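Local coordinates for protein O-methyltransferase family 3 (PDB 7CVW) that catalyses the magnesium-dependent transfer of a methyl group from S-adenosyl-L-methionine to a hydroxyl of catechol-like compounds, without regiospecificity between the meta and para positions, at residues F149-L153 with N196-D200. Residues are numbered along the deposited sequence; the frame is centred on the assembly and turned at random.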
ATOM      1  N   PHE A 149     -17.639   7.323  -4.663  1.00  8.61           N
ATOM      2  CA  PHE A 149     -16.352   7.949  -5.012  1.00  9.10           C
ATOM      3  C   PHE A 149     -16.588   9.413  -5.423  1.00  9.55           C
ATOM      4  O   PHE A 149     -15.790  10.280  -5.044  1.00  9.80           O
ATOM      5  CB  PHE A 149     -15.639   7.176  -6.109  1.00  9.72           C
ATOM      6  CG  PHE A 149     -14.189   7.536  -6.276  1.00  9.75           C
ATOM      7  CD1 PHE A 149     -13.220   6.933  -5.492  1.00 10.18           C
ATOM      8  CD2 PHE A 149     -13.794   8.497  -7.194  1.00 10.55           C
ATOM      9  CE1 PHE A 149     -11.871   7.219  -5.653  1.00 10.76           C
ATOM     10  CE2 PHE A 149     -12.445   8.790  -7.350  1.00 10.80           C
ATOM     11  CZ  PHE A 149     -11.489   8.160  -6.580  1.00 10.59           C
ATOM     12  N   GLN A 150     -17.664   9.706  -6.154  1.00 10.00           N
ATOM     13  CA  GLN A 150     -17.946  11.104  -6.557  1.00 11.28           C
ATOM     14  C   GLN A 150     -18.219  11.952  -5.319  1.00 11.04           C
ATOM     15  O   GLN A 150     -17.728  13.059  -5.240  1.00 10.96           O
ATOM     16  CB  GLN A 150     -19.125  11.185  -7.522  1.00 12.95           C
ATOM     17  CG  GLN A 150     -18.979  10.286  -8.738  1.00 15.26           C
ATOM     18  CD  GLN A 150     -17.656  10.393  -9.453  1.00 18.13           C
ATOM     19  OE1 GLN A 150     -17.136  11.484  -9.684  1.00 19.90           O
ATOM     20  NE2 GLN A 150     -17.096   9.237  -9.787  1.00 22.15           N
ATOM     21  N   TRP A 151     -18.977  11.442  -4.357  1.00  9.79           N
ATOM     22  CA  TRP A 151     -19.221  12.146  -3.079  1.00 10.59           C
ATOM     23  C   TRP A 151     -17.921  12.287  -2.300  1.00 10.25           C
ATOM     24  O   TRP A 151     -17.655  13.354  -1.743  1.00 10.45           O
ATOM     25  CB  TRP A 151     -20.290  11.403  -2.280  1.00 10.86           C
ATOM     26  CG  TRP A 151     -21.683  11.632  -2.777  1.00 11.52           C
ATOM     27  CD1 TRP A 151     -22.486  10.740  -3.408  1.00 11.88           C
ATOM     28  CD2 TRP A 151     -22.425  12.865  -2.723  1.00 11.60           C
ATOM     29  NE1 TRP A 151     -23.687  11.319  -3.728  1.00 12.20           N
ATOM     30  CE2 TRP A 151     -23.676  12.620  -3.324  1.00 12.13           C
ATOM     31  CE3 TRP A 151     -22.156  14.141  -2.215  1.00 12.92           C
ATOM     32  CZ2 TRP A 151     -24.663  13.596  -3.444  1.00 13.03           C
ATOM     33  CZ3 TRP A 151     -23.134  15.108  -2.323  1.00 13.79           C
ATOM     34  CH2 TRP A 151     -24.360  14.839  -2.941  1.00 12.93           C
ATOM     35  N   ALA A 152     -17.087  11.256  -2.285  1.00  9.98           N
ATOM     36  CA  ALA A 152     -15.787  11.296  -1.586  1.00 10.26           C
ATOM     37  C   ALA A 152     -14.962  12.464  -2.142  1.00 10.42           C
ATOM     38  O   ALA A 152     -14.357  13.212  -1.341  1.00  9.99           O
ATOM     39  CB  ALA A 152     -15.080   9.971  -1.712  1.00 10.63           C
ATOM     40  N   LEU A 153     -14.959  12.682  -3.455  1.00 10.33           N
ATOM     41  CA  LEU A 153     -14.174  13.807  -4.042  1.00 11.23           C
ATOM     42  C   LEU A 153     -14.708  15.150  -3.533  1.00 12.34           C
ATOM     43  O   LEU A 153     -13.906  16.060  -3.262  1.00 12.26           O
ATOM     44  CB  LEU A 153     -14.248  13.716  -5.566  1.00 11.41           C
ATOM     45  CG  LEU A 153     -13.471  12.555  -6.174  1.00 12.69           C
ATOM     46  CD1 LEU A 153     -13.681  12.523  -7.687  1.00 13.04           C
ATOM     47  CD2 LEU A 153     -11.999  12.663  -5.866  1.00 13.07           C
ATOM     48  N   ASN A 196     -10.850   8.590 -14.525  1.00 14.20           N
ATOM     49  CA  ASN A 196     -10.949   9.758 -13.627  1.00 15.19           C
ATOM     50  C   ASN A 196      -9.667  10.584 -13.709  1.00 15.73           C
ATOM     51  O   ASN A 196      -8.597  10.041 -13.387  1.00 17.10           O
ATOM     52  CB  ASN A 196     -11.264   9.297 -12.204  1.00 15.83           C
ATOM     53  CG  ASN A 196     -11.695  10.440 -11.331  1.00 17.12           C
ATOM     54  OD1 ASN A 196     -10.870  11.284 -10.979  1.00 19.35           O
ATOM     55  ND2 ASN A 196     -12.943  10.414 -10.902  1.00 18.44           N
ATOM     56  N   THR A 197      -9.788  11.874 -14.027  1.00 15.76           N
ATOM     57  CA  THR A 197      -8.649  12.809 -14.163  1.00 17.50           C
ATOM     58  C   THR A 197      -8.425  13.579 -12.860  1.00 16.26           C
ATOM     59  O   THR A 197      -7.469  14.361 -12.848  1.00 18.63           O
ATOM     60  CB  THR A 197      -8.885  13.785 -15.318  1.00 19.49           C
ATOM     61  OG1 THR A 197     -10.085  14.483 -15.019  1.00 21.54           O
ATOM     62  CG2 THR A 197      -9.036  13.074 -16.642  1.00 22.35           C
ATOM     63  N   ALA A 198      -9.245  13.388 -11.813  1.00 14.83           N
ATOM     64  CA  ALA A 198      -9.126  14.141 -10.540  1.00 14.07           C
ATOM     65  C   ALA A 198      -8.163  13.419  -9.592  1.00 13.01           C
ATOM     66  O   ALA A 198      -7.859  13.979  -8.547  1.00 12.44           O
ATOM     67  CB  ALA A 198     -10.481  14.297  -9.893  1.00 14.63           C
ATOM     68  N   VAL A 199      -7.784  12.174  -9.889  1.00 11.53           N
ATOM     69  CA  VAL A 199      -6.964  11.359  -8.949  1.00 11.25           C
ATOM     70  C   VAL A 199      -5.841  10.651  -9.708  1.00 11.44           C
ATOM     71  O   VAL A 199      -5.970  10.435 -10.944  1.00 11.47           O
ATOM     72  CB  VAL A 199      -7.786  10.301  -8.187  1.00 11.30           C
ATOM     73  CG1 VAL A 199      -8.913  10.916  -7.382  1.00 11.91           C
ATOM     74  CG2 VAL A 199      -8.301   9.194  -9.100  1.00 11.57           C
ATOM     75  N   ASP A 200      -4.798  10.280  -8.957  1.00 11.23           N
ATOM     76  CA  ASP A 200      -3.764   9.289  -9.341  1.00 11.65           C
ATOM     77  C   ASP A 200      -4.081   8.004  -8.581  1.00 10.87           C
ATOM     78  O   ASP A 200      -4.304   8.082  -7.349  1.00 10.57           O
ATOM     79  CB  ASP A 200      -2.373   9.801  -8.986  1.00 13.80           C
ATOM     80  CG  ASP A 200      -2.005  11.073  -9.740  1.00 16.81           C
ATOM     81  OD1 ASP A 200      -2.249  11.105 -10.949  1.00 19.59           O
ATOM     82  OD2 ASP A 200      -1.481  12.016  -9.114  1.00 19.43           O
TER
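F149 and L153, one turn apart on helix 145-154, reach toward N196 and V199, which meet them with an amide and a methyl group. The F149 ring presents its edge: V199 CG1 lies near the ring plane, 3.9 Å from F149 CZ, and the two side chains approach from opposite directions. N196 ND2 reaches the same rim, 3.9 Å from F149 CE2, with the amide plane turned 82° from that of the ring, so the faces do not stack. With CG anti to the backbone N (chi1 -165°), the phenyl group of F149 extends from the helix toward N196 and V199. L153 divides its two methyls between the partners. CD2 packs 3.9 Å from V199 CG1, the side chains crossing at about a right angle, while L153 CD1 lies 3.9 Å from N196 ND2, these two side chains coming from opposite directions, and sits 4.3 Å from A198 CB.

These contacts join a helix of the Rossmann-like methyltransferase fold to the turn between helix 181-195 and strand 199-206, an edge strand of the sheet within this chain. M192 and L193 of helix 181-195 pack on F149, I162 of strand 160-165 and A218 of strand 213-220 also touch its side chain, and the residue is buried.

N196 does two jobs. N196 OD1 accepts a hydrogen bond from A198 N at 2.8 Å, closing an Asx turn; the bond is somewhat bent, with the donor tilted 32° from the carbonyl plane. This bond restrains the amide's rotation, and ND2 on its other branch is directed at F149 and L153; that nitrogen has a hydrogen-bond partner elsewhere in the structure. Q150 borders the amide more loosely, its NE2 4.5 Å from N196 ND2.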